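Local coordinates for protein probable hydrolase (Pseudomonas aeruginosa, PDB 3OM8) that is probably a hydrolase of the alpha/beta hydrolase fold, possibly opening the lactone ring of 3-oxoadipate enol-lactone, at residues A49-H53 and F54-R58; S67-P71 and G72-L76; E85-A89 and L90-R94; G104-G107 and Q108-L112. One frame throughout, in Å; residues are numbered along the deposited sequence.

How the interactions relate
From the N terminus, interaction 1 comes first: it turns the chain from helix 47-51 into strand 55-59 and completes a beta-alpha-beta unit with strand 29-33. Interaction 2 bridges the loop after that strand, and its last residue, L76, opens helix 76-90. Interaction 3 ends the same helix and leads to strand 95-100; interaction 4 lies on the next helix, 102-113. The four follow in series, none enclosing or crossing another. In space, L57 CD1 of interaction 1 packs 3.7 Å from L90 CD1 of interaction 3, joining strand to helix, while L76 of interaction 2 rests on I105 and W109 of interaction 4, joining the two helices.

Interaction 1 of 4, residues A49-H53 and F54-R58; sequences ALTRH and FRVLR
The turn from helix to strand in a beta-alpha-beta unit, made of strand 29-33, helix 47-51 and strand 55-59, brings L50 and T51 against F54 and V56. The backbone carries the polar part of this local contact. L50 O accepts the N-H of F54 at 3.0 Å, in the carbonyl plane and with an angle of 148° at the hydrogen, and it also accepts the N-H of H53, so one carbonyl holds two successive amides. T51 adds a CA-H...O contact, its CA lying 3.3 Å from F54 O.

F54 is buried, and its CG stands anti to its own carbonyl carbon (chi1 -54°). This sets one face of the ring toward H53, whose CB lies over it, 4.0 Å from the ring centroid, in a CH-pi contact. A large aromatic suits this place because L30 of strand 29-33 and L261 and L264 of helix 253-264 also pack on it. T51 has a polar and an apolar branch to serve two surroundings: OG1 bonds back to L47 O within the helix, while the methyl turns to the strand. V56 is beta-branched, well suited to a strand, and directs one methyl back at the helix. This CG2 meets both L50 CB and T51 CG2, each at 3.9 Å, the T51 and V56 side chains crossing at about a right angle.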
loop_
_atom_site.group_PDB
_atom_site.type_symbol
_atom_site.label_atom_id
_atom_site.label_comp_id
_atom_site.label_asym_id
_atom_site.label_seq_id
_atom_site.Cartn_x
_atom_site.Cartn_y
_atom_site.Cartn_z
ATOM N N ALA B 49 -23.742 -5.682 0.963
ATOM C CA ALA B 49 -22.880 -5.604 -0.215
ATOM C C ALA B 49 -22.324 -6.975 -0.619
ATOM O O ALA B 49 -22.242 -7.298 -1.806
ATOM C CB ALA B 49 -21.746 -4.607 -0.001
ATOM N N LEU B 50 -21.945 -7.786 0.360
ATOM C CA LEU B 50 -21.362 -9.086 0.048
ATOM C C LEU B 50 -22.371 -10.036 -0.588
ATOM O O LEU B 50 -22.044 -10.746 -1.536
ATOM C CB LEU B 50 -20.735 -9.725 1.291
ATOM C CG LEU B 50 -19.443 -9.080 1.789
ATOM C CD1 LEU B 50 -18.909 -9.829 2.976
ATOM C CD2 LEU B 50 -18.408 -9.060 0.675
ATOM N N THR B 51 -23.597 -10.038 -0.073
ATOM C CA THR B 51 -24.601 -11.012 -0.504
ATOM C C THR B 51 -25.239 -10.646 -1.826
ATOM O O THR B 51 -26.036 -11.418 -2.364
ATOM C CB THR B 51 -25.734 -11.210 0.536
ATOM O OG1 THR B 51 -26.424 -9.973 0.759
ATOM C CG2 THR B 51 -25.177 -11.759 1.864
ATOM N N ARG B 52 -24.903 -9.466 -2.338
ATOM C CA ARG B 52 -25.347 -9.067 -3.676
ATOM C C ARG B 52 -24.737 -9.986 -4.718
ATOM O O ARG B 52 -25.345 -10.253 -5.741
ATOM C CB ARG B 52 -24.959 -7.620 -3.985
ATOM C CG ARG B 52 -25.998 -6.587 -3.573
ATOM C CD ARG B 52 -25.762 -5.238 -4.275
ATOM N NE ARG B 52 -25.619 -4.147 -3.310
ATOM C CZ ARG B 52 -24.455 -3.622 -2.921
ATOM N NH1 ARG B 52 -24.444 -2.638 -2.028
ATOM N NH2 ARG B 52 -23.304 -4.070 -3.422
ATOM N N HIS B 53 -23.538 -10.485 -4.429
ATOM C CA HIS B 53 -22.769 -11.276 -5.384
ATOM C C HIS B 53 -22.439 -12.706 -4.912
ATOM O O HIS B 53 -22.229 -13.606 -5.728
ATOM C CB HIS B 53 -21.485 -10.530 -5.708
ATOM C CG HIS B 53 -21.708 -9.097 -6.088
ATOM N ND1 HIS B 53 -21.879 -8.691 -7.396
ATOM C CD2 HIS B 53 -21.796 -7.978 -5.331
ATOM C CE1 HIS B 53 -22.057 -7.382 -7.426
ATOM N NE2 HIS B 53 -22.011 -6.925 -6.188
ATOM N N PHE B 54 -22.390 -12.922 -3.603
ATOM C CA PHE B 54 -21.959 -14.224 -3.095
ATOM C C PHE B 54 -22.896 -14.797 -2.049
ATOM O O PHE B 54 -23.617 -14.059 -1.383
ATOM C CB PHE B 54 -20.554 -14.122 -2.499
ATOM C CG PHE B 54 -19.540 -13.533 -3.433
ATOM C CD1 PHE B 54 -18.930 -14.317 -4.399
ATOM C CD2 PHE B 54 -19.199 -12.188 -3.352
ATOM C CE1 PHE B 54 -18.002 -13.774 -5.278
ATOM C CE2 PHE B 54 -18.269 -11.636 -4.219
ATOM C CZ PHE B 54 -17.669 -12.429 -5.186
ATOM N N ARG B 55 -22.904 -16.123 -1.947
ATOM C CA ARG B 55 -23.488 -16.789 -0.798
ATOM C C ARG B 55 -22.442 -16.716 0.296
ATOM O O ARG B 55 -21.327 -17.211 0.128
ATOM C CB ARG B 55 -23.788 -18.246 -1.122
ATOM C CG ARG B 55 -24.726 -18.918 -0.147
ATOM C CD ARG B 55 -24.853 -20.379 -0.479
ATOM N NE ARG B 55 -25.989 -20.991 0.200
ATOM C CZ ARG B 55 -26.168 -22.301 0.302
ATOM N NH1 ARG B 55 -27.232 -22.780 0.929
ATOM N NH2 ARG B 55 -25.274 -23.129 -0.225
ATOM N N VAL B 56 -22.791 -16.079 1.410
ATOM C CA VAL B 56 -21.825 -15.862 2.487
ATOM C C VAL B 56 -21.944 -16.873 3.636
ATOM O O VAL B 56 -22.957 -16.921 4.340
ATOM C CB VAL B 56 -21.924 -14.425 3.040
ATOM C CG1 VAL B 56 -20.933 -14.209 4.177
ATOM C CG2 VAL B 56 -21.678 -13.426 1.925
ATOM N N LEU B 57 -20.903 -17.681 3.809
ATOM C CA LEU B 57 -20.806 -18.586 4.949
ATOM C C LEU B 57 -20.073 -17.894 6.082
ATOM O O LEU B 57 -18.933 -17.469 5.907
ATOM C CB LEU B 57 -20.046 -19.857 4.575
ATOM C CG LEU B 57 -19.615 -20.741 5.759
ATOM C CD1 LEU B 57 -20.810 -21.466 6.339
ATOM C CD2 LEU B 57 -18.564 -21.744 5.317
ATOM N N ARG B 58 -20.742 -17.767 7.228
ATOM C CA ARG B 58 -20.136 -17.220 8.446
ATOM C C ARG B 58 -20.178 -18.266 9.563
ATOM O O ARG B 58 -21.088 -19.090 9.600
ATOM C CB ARG B 58 -20.872 -15.960 8.900
ATOM C CG ARG B 58 -20.582 -14.719 8.057
ATOM C CD ARG B 58 -21.248 -13.507 8.660
ATOM N NE ARG B 58 -22.701 -13.605 8.613
ATOM C CZ ARG B 58 -23.527 -12.804 9.281
ATOM N NH1 ARG B 58 -23.043 -11.850 10.063
ATOM N NH2 ARG B 58 -24.837 -12.963 9.175
#

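Interaction 2 of 4, residues S67-P71 and G72-L76; sequences SSVPP and GPYTL
Y74 reaches back across a proline-rich turn to P70, and its side chain spans the local contact between 67-71 and 72-76. With chi1 at -52° the ring leaves CB beside the backbone N, which sends it along the turn toward the earlier prolines. Y74 CD1 is the first ring atom to approach them, 3.9 Å from P71 O. Next comes Y74 CE1, 3.4 Å from both P71 O and P70 O, each near the ring plane, and 4.0 Å from P70 CB. Y74 CZ follows, 3.5 Å from P70 O. P70 and Y74 cross at about a right angle. At the tip, Y74 OH donates a hydrogen bond of 2.7 Å to P70 O, approaching with a tilt of 31° from the carbonyl plane. V69 CG1 also lies 4.0 Å from Y74 OH.

Tyrosine suits the place because its long flat ring carries a donor far enough to reach a carbonyl four residues back. Prolines restrict the backbone on the way, and the peptide bond between G72 and P73 is cis, sharpening the bend. Beyond the bend, T75 occupies the N-cap position, its OG1 accepting the N-H of R78. The loop runs from strand 55-59 to helix 76-90, and V69, P73 and Y74 lean on helix 185-196 through H186, A193 and S191.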
loop_
_atom_site.group_PDB
_atom_site.type_symbol
_atom_site.label_atom_id
_atom_site.label_comp_id
_atom_site.label_asym_id
_atom_site.label_seq_id
_atom_site.Cartn_x
_atom_site.Cartn_y
_atom_site.Cartn_z
ATOM N N SER B 67 -20.343 -21.025 19.348
ATOM C CA SER B 67 -19.714 -22.330 19.259
ATOM C C SER B 67 -19.323 -22.828 20.661
ATOM O O SER B 67 -19.315 -22.052 21.619
ATOM C CB SER B 67 -18.498 -22.272 18.335
ATOM O OG SER B 67 -18.908 -22.165 16.979
ATOM N N SER B 68 -19.008 -24.116 20.776
ATOM C CA SER B 68 -18.618 -24.692 22.060
ATOM C C SER B 68 -17.152 -24.369 22.327
ATOM O O SER B 68 -16.455 -23.902 21.440
ATOM C CB SER B 68 -18.869 -26.204 22.085
ATOM O OG SER B 68 -18.077 -26.891 21.131
ATOM N N VAL B 69 -16.688 -24.615 23.548
ATOM C CA VAL B 69 -15.370 -24.162 23.960
ATOM C C VAL B 69 -14.505 -25.309 24.457
ATOM O O VAL B 69 -14.476 -25.595 25.654
ATOM C CB VAL B 69 -15.474 -23.125 25.103
ATOM C CG1 VAL B 69 -14.097 -22.589 25.463
ATOM C CG2 VAL B 69 -16.431 -21.981 24.726
ATOM N N PRO B 70 -13.788 -25.978 23.545
ATOM C CA PRO B 70 -12.800 -26.959 24.014
ATOM C C PRO B 70 -11.716 -26.272 24.852
ATOM O O PRO B 70 -11.548 -25.056 24.752
ATOM C CB PRO B 70 -12.200 -27.504 22.710
ATOM C CG PRO B 70 -13.273 -27.253 21.666
ATOM C CD PRO B 70 -13.913 -25.955 22.077
ATOM N N PRO B 71 -11.003 -27.034 25.694
ATOM C CA PRO B 71 -9.884 -26.431 26.425
ATOM C C PRO B 71 -8.748 -26.167 25.451
ATOM O O PRO B 71 -8.616 -26.934 24.496
ATOM C CB PRO B 71 -9.444 -27.541 27.381
ATOM C CG PRO B 71 -10.452 -28.628 27.244
ATOM C CD PRO B 71 -11.113 -28.481 25.940
ATOM N N GLY B 72 -7.953 -25.123 25.674
ATOM C CA GLY B 72 -6.747 -24.916 24.888
ATOM C C GLY B 72 -5.766 -26.004 25.279
ATOM O O GLY B 72 -6.020 -26.747 26.225
ATOM N N PRO B 73 -4.651 -26.130 24.552
ATOM C CA PRO B 73 -4.252 -25.339 23.393
ATOM C C PRO B 73 -5.012 -25.790 22.158
ATOM O O PRO B 73 -5.350 -26.975 22.066
ATOM C CB PRO B 73 -2.770 -25.699 23.208
ATOM C CG PRO B 73 -2.423 -26.671 24.303
ATOM C CD PRO B 73 -3.706 -27.226 24.812
ATOM N N TYR B 74 -5.293 -24.854 21.246
ATOM C CA TYR B 74 -5.736 -25.192 19.898
ATOM C C TYR B 74 -4.520 -25.112 18.992
ATOM O O TYR B 74 -3.677 -24.246 19.183
ATOM C CB TYR B 74 -6.772 -24.197 19.386
ATOM C CG TYR B 74 -7.958 -23.961 20.297
ATOM C CD1 TYR B 74 -8.355 -24.907 21.229
ATOM C CD2 TYR B 74 -8.699 -22.796 20.194
ATOM C CE1 TYR B 74 -9.452 -24.683 22.046
ATOM C CE2 TYR B 74 -9.782 -22.565 20.993
ATOM C CZ TYR B 74 -10.159 -23.505 21.922
ATOM O OH TYR B 74 -11.249 -23.245 22.719
ATOM N N THR B 75 -4.413 -26.015 18.023
ATOM C CA THR B 75 -3.409 -25.869 16.969
ATOM C C THR B 75 -4.008 -25.123 15.769
ATOM O O THR B 75 -5.228 -25.129 15.563
ATOM C CB THR B 75 -2.918 -27.215 16.458
ATOM O OG1 THR B 75 -3.995 -27.881 15.790
ATOM C CG2 THR B 75 -2.419 -28.074 17.613
ATOM N N LEU B 76 -3.148 -24.487 14.976
ATOM C CA LEU B 76 -3.598 -23.822 13.757
ATOM C C LEU B 76 -4.308 -24.827 12.854
ATOM O O LEU B 76 -5.387 -24.555 12.324
ATOM C CB LEU B 76 -2.415 -23.181 13.022
ATOM C CG LEU B 76 -2.758 -22.392 11.755
ATOM C CD1 LEU B 76 -3.851 -21.360 12.032
ATOM C CD2 LEU B 76 -1.504 -21.731 11.177
#

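Interaction 3 of 4, residues E85-A89 and L90-R94; sequences ELLDA and LEVRR
A Schellman motif ends helix 76-90, with L86, L87 and D88 of the last turn set against L90, E91 and V92. E91 leaves the helix with positive phi (60°), a conformation more often taken by glycine. V92 N bonds back to L87 O at 3.0 Å, and L90 N keeps a helical bond to L86 O. E91 N reaches D88 O from above the carbonyl plane.

L90 swings its CG to the side of its own N (chi1 -63°), placing L90 CG 3.3 Å from L86 O. Its branched end packs on Y19 and L21 of strand 16-22 and on L57, as befits a leucine on the helix face turned to the sheet. E91 is exposed: its CG passes 3.9 Å from D88 O before the chain runs on extended, a fitting place for a charged residue. D88 is at the surface, where its OD2 forms a salt bridge with R117, whose guanidinium also bonds to V92 O and R93 O. V92 holds CG1 anti to the backbone N (chi1 172°), with CG2 beside that N. L87 CD2 lies a loose 4.4 Å from V92 CB, the apolar part, while L87 CB comes 3.8 Å from the carbonyl oxygen V92 O.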
loop_
_atom_site.group_PDB
_atom_site.type_symbol
_atom_site.label_atom_id
_atom_site.label_comp_id
_atom_site.label_asym_id
_atom_site.label_seq_id
_atom_site.Cartn_x
_atom_site.Cartn_y
_atom_site.Cartn_z
ATOM N N GLU B 85 -14.284 -28.926 7.483
ATOM C CA GLU B 85 -15.424 -29.760 7.865
ATOM C C GLU B 85 -16.754 -29.033 7.655
ATOM O O GLU B 85 -17.767 -29.664 7.347
ATOM C CB GLU B 85 -15.297 -30.258 9.312
ATOM C CG GLU B 85 -14.095 -31.170 9.550
ATOM C CD GLU B 85 -14.105 -31.835 10.928
ATOM O OE1 GLU B 85 -15.205 -32.072 11.480
ATOM O OE2 GLU B 85 -13.010 -32.132 11.452
ATOM N N LEU B 86 -16.750 -27.712 7.831
ATOM C CA LEU B 86 -17.900 -26.894 7.457
ATOM C C LEU B 86 -18.177 -27.037 5.958
ATOM O O LEU B 86 -19.316 -27.265 5.537
ATOM C CB LEU B 86 -17.645 -25.425 7.775
ATOM C CG LEU B 86 -17.821 -24.958 9.210
ATOM C CD1 LEU B 86 -17.389 -23.508 9.317
ATOM C CD2 LEU B 86 -19.273 -25.123 9.629
ATOM N N LEU B 87 -17.129 -26.895 5.154
ATOM C CA LEU B 87 -17.285 -26.985 3.706
ATOM C C LEU B 87 -17.816 -28.362 3.334
ATOM O O LEU B 87 -18.749 -28.477 2.545
ATOM C CB LEU B 87 -15.972 -26.672 2.971
ATOM C CG LEU B 87 -15.476 -25.218 3.075
ATOM C CD1 LEU B 87 -14.202 -24.992 2.280
ATOM C CD2 LEU B 87 -16.531 -24.218 2.631
ATOM N N ASP B 88 -17.237 -29.403 3.928
ATOM C CA ASP B 88 -17.691 -30.769 3.681
ATOM C C ASP B 88 -19.177 -30.912 4.003
ATOM O O ASP B 88 -19.938 -31.514 3.241
ATOM C CB ASP B 88 -16.879 -31.775 4.516
ATOM C CG ASP B 88 -15.419 -31.826 4.104
ATOM O OD1 ASP B 88 -14.605 -32.446 4.827
ATOM O OD2 ASP B 88 -15.084 -31.244 3.051
ATOM N N ALA B 89 -19.587 -30.353 5.137
ATOM C CA ALA B 89 -20.972 -30.481 5.574
ATOM C C ALA B 89 -21.909 -29.795 4.591
ATOM O O ALA B 89 -23.040 -30.232 4.399
ATOM C CB ALA B 89 -21.157 -29.913 6.984
ATOM N N LEU B 90 -21.435 -28.718 3.974
ATOM C CA LEU B 90 -22.232 -27.982 3.003
ATOM C C LEU B 90 -22.111 -28.596 1.610
ATOM O O LEU B 90 -22.790 -28.180 0.667
ATOM C CB LEU B 90 -21.793 -26.521 2.976
ATOM C CG LEU B 90 -22.013 -25.784 4.292
ATOM C CD1 LEU B 90 -21.352 -24.424 4.248
ATOM C CD2 LEU B 90 -23.495 -25.651 4.541
ATOM N N GLU B 91 -21.240 -29.592 1.492
ATOM C CA GLU B 91 -20.959 -30.221 0.206
ATOM C C GLU B 91 -20.424 -29.206 -0.793
ATOM O O GLU B 91 -20.714 -29.274 -1.986
ATOM C CB GLU B 91 -22.204 -30.923 -0.333
ATOM C CG GLU B 91 -22.644 -32.087 0.544
ATOM C CD GLU B 91 -23.949 -32.702 0.095
ATOM O OE1 GLU B 91 -24.873 -31.946 -0.269
ATOM O OE2 GLU B 91 -24.052 -33.945 0.119
ATOM N N VAL B 92 -19.635 -28.260 -0.299
ATOM C CA VAL B 92 -18.998 -27.286 -1.172
ATOM C C VAL B 92 -17.563 -27.708 -1.475
ATOM O O VAL B 92 -16.744 -27.852 -0.567
ATOM C CB VAL B 92 -19.025 -25.868 -0.565
ATOM C CG1 VAL B 92 -18.193 -24.907 -1.407
ATOM C CG2 VAL B 92 -20.452 -25.370 -0.466
ATOM N N ARG B 93 -17.268 -27.912 -2.756
ATOM C CA ARG B 93 -15.932 -28.315 -3.167
ATOM C C ARG B 93 -14.921 -27.187 -2.953
ATOM O O ARG B 93 -13.762 -27.429 -2.619
ATOM C CB ARG B 93 -15.932 -28.754 -4.634
ATOM C CG ARG B 93 -14.579 -29.242 -5.123
ATOM C CD ARG B 93 -14.022 -30.275 -4.156
ATOM N NE ARG B 93 -12.656 -30.686 -4.473
ATOM C CZ ARG B 93 -11.916 -31.469 -3.693
ATOM N NH1 ARG B 93 -12.408 -31.923 -2.543
ATOM N NH2 ARG B 93 -10.685 -31.797 -4.057
ATOM N N ARG B 94 -15.367 -25.951 -3.124
ATOM C CA ARG B 94 -14.435 -24.836 -3.210
ATOM C C ARG B 94 -15.120 -23.490 -2.970
ATOM O O ARG B 94 -16.238 -23.252 -3.425
ATOM C CB ARG B 94 -13.745 -24.863 -4.577
ATOM C CG ARG B 94 -12.656 -23.838 -4.755
ATOM C CD ARG B 94 -11.981 -23.985 -6.118
ATOM N NE ARG B 94 -10.575 -24.339 -5.951
ATOM C CZ ARG B 94 -9.593 -23.923 -6.741
ATOM N NH1 ARG B 94 -8.338 -24.295 -6.491
ATOM N NH2 ARG B 94 -9.865 -23.130 -7.776
#

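Interaction 4 of 4, residues G104-G107 and Q108-L112; sequences GIVG and QWLAL
Q108, the first residue of 108-112, meets G104 twice: its backbone N-H and its side-chain amide both bond to G104 O. Q108 N lies 3.0 Å from G104 O and Q108 NE2 lies 3.1 Å from G104 O, the two arriving from opposite faces of the carbonyl plane. CG turned away from the carbonyl carbon (chi1 -64°) and an extended chain beyond it fold the amide back along the helix. NE2 comes from above the carbonyl plane, 59° out of it, while G104 O lies near the plane of the amide; the angle at the hydrogen is 156°. NE2 has a second acceptor in S127 O, so both partners fix this buried amide, and glutamine is long enough to reach them.

W109 follows, its N-H bonded to I105 O, while its CB rests 3.4 Å from V106 O. Its ring packs on L76 and A77 of helix 76-90. L110 N bonds to V106 O at 2.9 Å, and L110 CD1 touches V106 CG1 at 3.9 Å; the two side chains lie side by side, and both meet F97 of strand 95-100. A111 N bonds to G107 O, and the small methyl of A111 fits against L121 of strand 118-124. Helix 102-113 starts at a turn holding G99, S101 and G103, a pattern consistent with the nucleophile elbow of alpha/beta hydrolases, and G104 lies against it.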
loop_
_atom_site.group_PDB
_atom_site.type_symbol
_atom_site.label_atom_id
_atom_site.label_comp_id
_atom_site.label_asym_id
_atom_site.label_seq_id
_atom_site.Cartn_x
_atom_site.Cartn_y
_atom_site.Cartn_z
ATOM N N GLY B 104 -7.363 -14.672 9.302
ATOM C CA GLY B 104 -6.408 -14.529 8.210
ATOM C C GLY B 104 -5.307 -15.576 8.273
ATOM O O GLY B 104 -4.786 -16.011 7.235
ATOM N N ILE B 105 -4.958 -15.979 9.498
ATOM C CA ILE B 105 -3.954 -17.017 9.714
ATOM C C ILE B 105 -4.537 -18.365 9.288
ATOM O O ILE B 105 -3.872 -19.170 8.624
ATOM C CB ILE B 105 -3.474 -17.080 11.184
ATOM C CG1 ILE B 105 -3.000 -15.708 11.680
ATOM C CG2 ILE B 105 -2.337 -18.080 11.327
ATOM C CD1 ILE B 105 -2.409 -15.753 13.126
ATOM N N VAL B 106 -5.791 -18.603 9.659
ATOM C CA VAL B 106 -6.507 -19.760 9.147
ATOM C C VAL B 106 -6.498 -19.751 7.616
ATOM O O VAL B 106 -6.293 -20.783 6.975
ATOM C CB VAL B 106 -7.947 -19.814 9.680
ATOM C CG1 VAL B 106 -8.690 -21.003 9.082
ATOM C CG2 VAL B 106 -7.939 -19.912 11.207
ATOM N N GLY B 107 -6.705 -18.575 7.033
ATOM C CA GLY B 107 -6.663 -18.424 5.590
ATOM C C GLY B 107 -5.351 -18.891 4.988
ATOM O O GLY B 107 -5.336 -19.678 4.040
ATOM N N GLN B 108 -4.241 -18.403 5.530
ATOM C CA GLN B 108 -2.935 -18.782 5.008
ATOM C C GLN B 108 -2.727 -20.293 5.116
ATOM O O GLN B 108 -2.172 -20.911 4.201
ATOM C CB GLN B 108 -1.828 -18.040 5.748
ATOM C CG GLN B 108 -1.859 -16.533 5.559
ATOM C CD GLN B 108 -1.084 -15.816 6.634
ATOM O OE1 GLN B 108 0.142 -15.858 6.660
ATOM N NE2 GLN B 108 -1.798 -15.161 7.545
ATOM N N TRP B 109 -3.190 -20.876 6.226
ATOM C CA TRP B 109 -3.102 -22.318 6.446
ATOM C C TRP B 109 -3.895 -23.105 5.405
ATOM O O TRP B 109 -3.394 -24.077 4.840
ATOM C CB TRP B 109 -3.579 -22.700 7.858
ATOM C CG TRP B 109 -3.290 -24.133 8.210
ATOM C CD1 TRP B 109 -2.184 -24.607 8.848
ATOM C CD2 TRP B 109 -4.110 -25.280 7.925
ATOM N NE1 TRP B 109 -2.264 -25.972 8.985
ATOM C CE2 TRP B 109 -3.437 -26.409 8.427
ATOM C CE3 TRP B 109 -5.346 -25.460 7.296
ATOM C CZ2 TRP B 109 -3.959 -27.701 8.324
ATOM C CZ3 TRP B 109 -5.862 -26.743 7.192
ATOM C CH2 TRP B 109 -5.170 -27.845 7.703
ATOM N N LEU B 110 -5.136 -22.696 5.157
ATOM C CA LEU B 110 -5.945 -23.369 4.152
ATOM C C LEU B 110 -5.265 -23.313 2.778
ATOM O O LEU B 110 -5.269 -24.294 2.033
ATOM C CB LEU B 110 -7.345 -22.768 4.088
ATOM C CG LEU B 110 -8.174 -22.985 5.346
ATOM C CD1 LEU B 110 -9.365 -22.037 5.403
ATOM C CD2 LEU B 110 -8.625 -24.435 5.421
ATOM N N ALA B 111 -4.663 -22.175 2.452
ATOM C CA ALA B 111 -4.013 -22.020 1.154
ATOM C C ALA B 111 -2.801 -22.933 1.067
ATOM O O ALA B 111 -2.447 -23.409 -0.009
ATOM C CB ALA B 111 -3.608 -20.576 0.922
ATOM N N LEU B 112 -2.169 -23.184 2.205
ATOM C CA LEU B 112 -0.992 -24.047 2.231
ATOM C C LEU B 112 -1.341 -25.533 2.245
ATOM O O LEU B 112 -0.660 -26.339 1.618
ATOM C CB LEU B 112 -0.099 -23.704 3.426
ATOM C CG LEU B 112 0.697 -22.403 3.307
ATOM C CD1 LEU B 112 1.255 -21.992 4.654
ATOM C CD2 LEU B 112 1.812 -22.560 2.285
#